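Local coordinates for protein CytC3 (Streptomyces, PDB 3GJA) that probably chlorinates an unactivated carbon of a carrier-bound amino acid, as a nonheme iron halogenase of the phytanoyl-CoA dioxygenase family, at residues Thr154-Gln164 with Ser242-Arg253. Numbering follows the deposited sequence.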
loop_
_atom_site.group_PDB
_atom_site.type_symbol
_atom_site.label_atom_id
_atom_site.label_comp_id
_atom_site.label_asym_id
_atom_site.label_seq_id
_atom_site.Cartn_x
_atom_site.Cartn_y
_atom_site.Cartn_z
ATOM N N THR A 154 -9.005 4.159 -10.958
ATOM C CA THR A 154 -9.860 3.892 -12.099
ATOM C C THR A 154 -10.908 2.967 -11.476
ATOM O O THR A 154 -10.720 2.518 -10.350
ATOM C CB THR A 154 -9.027 3.155 -13.170
ATOM O OG1 THR A 154 -8.841 4.004 -14.306
ATOM C CG2 THR A 154 -9.667 1.867 -13.565
ATOM N N HIS A 155 -12.012 2.686 -12.151
ATOM C CA HIS A 155 -12.967 1.782 -11.525
ATOM C C HIS A 155 -12.368 0.371 -11.546
ATOM O O HIS A 155 -11.639 0.010 -12.467
ATOM C CB HIS A 155 -14.324 1.792 -12.257
ATOM C CG HIS A 155 -14.269 1.267 -13.660
ATOM N ND1 HIS A 155 -15.368 0.725 -14.294
ATOM C CD2 HIS A 155 -13.260 1.232 -14.566
ATOM C CE1 HIS A 155 -15.040 0.379 -15.526
ATOM N NE2 HIS A 155 -13.767 0.677 -15.717
ATOM N N SER A 156 -12.645 -0.409 -10.512
ATOM C CA SER A 156 -12.153 -1.778 -10.460
ATOM C C SER A 156 -13.400 -2.644 -10.475
ATOM O O SER A 156 -14.149 -2.696 -9.497
ATOM C CB SER A 156 -11.353 -2.036 -9.183
ATOM O OG SER A 156 -10.856 -3.361 -9.178
ATOM N N THR A 157 -13.620 -3.307 -11.602
ATOM C CA THR A 157 -14.793 -4.146 -11.794
ATOM C C THR A 157 -14.424 -5.600 -12.020
ATOM O O THR A 157 -13.241 -5.954 -12.104
ATOM C CB THR A 157 -15.574 -3.694 -13.023
ATOM O OG1 THR A 157 -14.760 -3.896 -14.189
ATOM C CG2 THR A 157 -15.941 -2.211 -12.914
ATOM N N GLU A 158 -15.447 -6.442 -12.128
ATOM C CA GLU A 158 -15.215 -7.851 -12.384
ATOM C C GLU A 158 -14.687 -7.981 -13.800
ATOM O O GLU A 158 -13.782 -8.771 -14.064
ATOM C CB GLU A 158 -16.503 -8.654 -12.227
ATOM C CG GLU A 158 -16.950 -8.790 -10.786
ATOM C CD GLU A 158 -18.108 -9.750 -10.633
ATOM O OE1 GLU A 158 -17.926 -10.950 -10.941
ATOM O OE2 GLU A 158 -19.199 -9.305 -10.212
ATOM N N GLN A 159 -15.241 -7.186 -14.708
ATOM C CA GLN A 159 -14.806 -7.219 -16.099
ATOM C C GLN A 159 -13.354 -6.761 -16.221
ATOM O O GLN A 159 -12.629 -7.234 -17.089
ATOM C CB GLN A 159 -15.705 -6.330 -16.963
ATOM C CG GLN A 159 -15.362 -6.409 -18.438
ATOM C CD GLN A 159 -16.432 -5.809 -19.332
ATOM O OE1 GLN A 159 -16.573 -4.589 -19.430
ATOM N NE2 GLN A 159 -17.202 -6.674 -19.985
ATOM N N ASN A 160 -12.961 -5.843 -15.335
ATOM C CA ASN A 160 -11.607 -5.256 -15.249
ATOM C C ASN A 160 -10.551 -6.136 -14.594
ATOM O O ASN A 160 -9.367 -5.793 -14.611
ATOM C CB ASN A 160 -11.638 -3.956 -14.422
ATOM C CG ASN A 160 -11.502 -2.751 -15.271
ATOM O OD1 ASN A 160 -11.177 -2.865 -16.454
ATOM N ND2 ASN A 160 -11.736 -1.583 -14.697
ATOM N N GLY A 161 -10.986 -7.219 -13.963
ATOM C CA GLY A 161 -10.063 -8.099 -13.273
ATOM C C GLY A 161 -9.852 -7.673 -11.825
ATOM O O GLY A 161 -8.721 -7.693 -11.322
ATOM N N CYS A 162 -10.936 -7.296 -11.149
ATOM C CA CYS A 162 -10.866 -6.857 -9.754
ATOM C C CYS A 162 -10.375 -7.934 -8.799
ATOM O O CYS A 162 -10.425 -9.128 -9.094
ATOM C CB CYS A 162 -12.233 -6.375 -9.268
ATOM S SG CYS A 162 -13.455 -7.712 -9.092
ATOM N N LEU A 163 -9.916 -7.494 -7.634
ATOM C CA LEU A 163 -9.415 -8.391 -6.608
ATOM C C LEU A 163 -10.554 -9.239 -6.045
ATOM O O LEU A 163 -11.733 -8.899 -6.180
ATOM C CB LEU A 163 -8.770 -7.580 -5.474
ATOM C CG LEU A 163 -7.656 -6.595 -5.866
ATOM C CD1 LEU A 163 -7.329 -5.680 -4.690
ATOM C CD2 LEU A 163 -6.419 -7.363 -6.321
ATOM N N GLN A 164 -10.184 -10.346 -5.411
ATOM C CA GLN A 164 -11.143 -11.256 -4.797
ATOM C C GLN A 164 -10.655 -11.597 -3.392
ATOM O O GLN A 164 -9.494 -11.968 -3.202
ATOM C CB GLN A 164 -11.254 -12.532 -5.620
ATOM C CG GLN A 164 -11.849 -12.338 -6.989
ATOM C CD GLN A 164 -11.675 -13.562 -7.855
ATOM O OE1 GLN A 164 -10.600 -13.794 -8.405
ATOM N NE2 GLN A 164 -12.728 -14.364 -7.968
ATOM N N SER A 242 -7.665 -12.915 -7.912
ATOM C CA SER A 242 -8.045 -11.827 -8.801
ATOM C C SER A 242 -8.595 -12.412 -10.093
ATOM O O SER A 242 -8.155 -13.463 -10.551
ATOM C CB SER A 242 -6.845 -10.922 -9.102
ATOM O OG SER A 242 -5.829 -11.628 -9.796
ATOM N N LEU A 243 -9.568 -11.722 -10.669
ATOM C CA LEU A 243 -10.204 -12.161 -11.900
ATOM C C LEU A 243 -9.386 -11.738 -13.112
ATOM O O LEU A 243 -8.549 -10.839 -13.025
ATOM C CB LEU A 243 -11.603 -11.540 -12.002
ATOM C CG LEU A 243 -12.707 -12.051 -11.066
ATOM C CD1 LEU A 243 -13.893 -11.108 -11.137
ATOM C CD2 LEU A 243 -13.140 -13.467 -11.470
ATOM N N PRO A 244 -9.595 -12.408 -14.256
ATOM C CA PRO A 244 -8.856 -12.038 -15.464
ATOM C C PRO A 244 -9.524 -10.780 -16.000
ATOM O O PRO A 244 -10.642 -10.458 -15.605
ATOM C CB PRO A 244 -9.074 -13.233 -16.382
ATOM C CG PRO A 244 -10.450 -13.686 -16.006
ATOM C CD PRO A 244 -10.396 -13.623 -14.486
ATOM N N HIS A 245 -8.844 -10.063 -16.883
ATOM C CA HIS A 245 -9.413 -8.854 -17.453
ATOM C C HIS A 245 -10.060 -9.236 -18.775
ATOM O O HIS A 245 -9.367 -9.516 -19.749
ATOM C CB HIS A 245 -8.317 -7.815 -17.689
ATOM C CG HIS A 245 -8.826 -6.502 -18.197
ATOM N ND1 HIS A 245 -9.763 -6.405 -19.206
ATOM C CD2 HIS A 245 -8.490 -5.231 -17.872
ATOM C CE1 HIS A 245 -9.980 -5.131 -19.480
ATOM N NE2 HIS A 245 -9.220 -4.398 -18.686
ATOM N N THR A 246 -11.388 -9.236 -18.800
ATOM C CA THR A 246 -12.136 -9.609 -19.996
ATOM C C THR A 246 -12.921 -8.457 -20.614
ATOM O O THR A 246 -13.920 -8.693 -21.295
ATOM C CB THR A 246 -13.141 -10.740 -19.674
ATOM O OG1 THR A 246 -14.034 -10.294 -18.649
ATOM C CG2 THR A 246 -12.413 -11.986 -19.170
ATOM N N GLY A 247 -12.473 -7.221 -20.381
ATOM C CA GLY A 247 -13.162 -6.053 -20.915
ATOM C C GLY A 247 -12.559 -5.494 -22.189
ATOM O O GLY A 247 -11.896 -6.211 -22.927
ATOM N N SER A 248 -12.782 -4.216 -22.463
ATOM C CA SER A 248 -12.226 -3.621 -23.675
ATOM C C SER A 248 -10.771 -3.220 -23.460
ATOM O O SER A 248 -10.331 -3.046 -22.322
ATOM C CB SER A 248 -13.039 -2.396 -24.098
ATOM O OG SER A 248 -12.826 -1.326 -23.201
ATOM N N LYS A 249 -10.031 -3.076 -24.556
ATOM C CA LYS A 249 -8.625 -2.705 -24.486
ATOM C C LYS A 249 -8.381 -1.286 -23.972
ATOM O O LYS A 249 -7.281 -0.973 -23.517
ATOM C CB LYS A 249 -7.966 -2.879 -25.858
ATOM C CG LYS A 249 -7.885 -4.325 -26.308
ATOM C CD LYS A 249 -7.344 -4.436 -27.721
ATOM C CE LYS A 249 -7.310 -5.886 -28.189
ATOM N NZ LYS A 249 -6.305 -6.668 -27.424
ATOM N N THR A 250 -9.392 -0.426 -24.045
ATOM C CA THR A 250 -9.238 0.942 -23.562
ATOM C C THR A 250 -9.654 1.042 -22.099
ATOM O O THR A 250 -9.473 2.079 -21.461
ATOM C CB THR A 250 -10.095 1.919 -24.368
ATOM O OG1 THR A 250 -11.459 1.486 -24.332
ATOM C CG2 THR A 250 -9.615 1.987 -25.819
ATOM N N ASP A 251 -10.210 -0.040 -21.568
ATOM C CA ASP A 251 -10.662 -0.047 -20.182
ATOM C C ASP A 251 -9.602 -0.614 -19.248
ATOM O O ASP A 251 -9.647 -1.777 -18.877
ATOM C CB ASP A 251 -11.970 -0.850 -20.066
ATOM C CG ASP A 251 -12.418 -1.052 -18.621
ATOM O OD1 ASP A 251 -12.087 -0.204 -17.767
ATOM O OD2 ASP A 251 -13.117 -2.055 -18.344
ATOM N N TYR A 252 -8.637 0.210 -18.870
ATOM C CA TYR A 252 -7.592 -0.258 -17.973
ATOM C C TYR A 252 -7.985 0.028 -16.536
ATOM O O TYR A 252 -8.690 0.992 -16.248
ATOM C CB TYR A 252 -6.263 0.434 -18.264
ATOM C CG TYR A 252 -6.234 1.879 -17.836
ATOM C CD1 TYR A 252 -6.707 2.885 -18.677
ATOM C CD2 TYR A 252 -5.762 2.240 -16.573
ATOM C CE1 TYR A 252 -6.711 4.220 -18.274
ATOM C CE2 TYR A 252 -5.762 3.571 -16.156
ATOM C CZ TYR A 252 -6.237 4.556 -17.010
ATOM O OH TYR A 252 -6.237 5.866 -16.604
ATOM N N ARG A 253 -7.533 -0.827 -15.634
ATOM C CA ARG A 253 -7.821 -0.646 -14.231
ATOM C C ARG A 253 -6.529 -0.214 -13.553
ATOM O O ARG A 253 -5.471 -0.807 -13.781
ATOM C CB ARG A 253 -8.339 -1.947 -13.628
ATOM C CG ARG A 253 -8.417 -1.925 -12.125
ATOM C CD ARG A 253 -7.138 -2.474 -11.526
ATOM N NE ARG A 253 -7.278 -3.876 -11.148
ATOM C CZ ARG A 253 -6.280 -4.629 -10.695
ATOM N NH1 ARG A 253 -5.057 -4.122 -10.572
ATOM N NH2 ARG A 253 -6.512 -5.881 -10.326
HETATM O O HOH W 1 -13.293 -10.661 -15.953
HETATM O O HOH W 2 -14.270 -3.092 -20.337
#
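L163 and S242 face each other as an antiparallel, non-hydrogen-bonded pair, CA atoms 4.3 Å apart, where strands 163-165 and 240-242 meet. Just beyond, L243 N gives a nearly straight bond (173°) to C162 O. Farther along, the type I turn E158-G161 lies against 243-247, and T246 N donates to Q159 O at 2.9 Å. A water links E158 O, P244 O and T246 OG1. G161 CA sits 3.1 Å from L243 O, a close backbone-to-backbone approach.

L243 turns CD1 onto E158 CB at 3.7 Å, beside C162 SG. The H245 ring receives N160 CA over one face, while its NE2 donates in the ring plane to D251 O, 2.7 Å away, and its ND1 accepts from G247 N; together the two bonds fix the ring's rotation. D251, with CG anti to its own N (chi1 173°), presents OD1 to H155 NE2 at 2.8 Å; the bond falls on the syn side, tilted from the carboxylate plane. A second water bonds Q159 OE1 and S248 N. The bent R253 chain delivers NH2 to G161 O at 3.0 Å from above the carbonyl plane, and NH1 bonds F106 O; NE is buried without a partner. K108 NZ bonds both G161 O and L243 O, tying the two segments together.

This is a loop-on-loop contact at the margin of the cupin-type beta barrel: the link between strands 147-152 and 163-165 packs on the connection between strands 240-242 and 253-262.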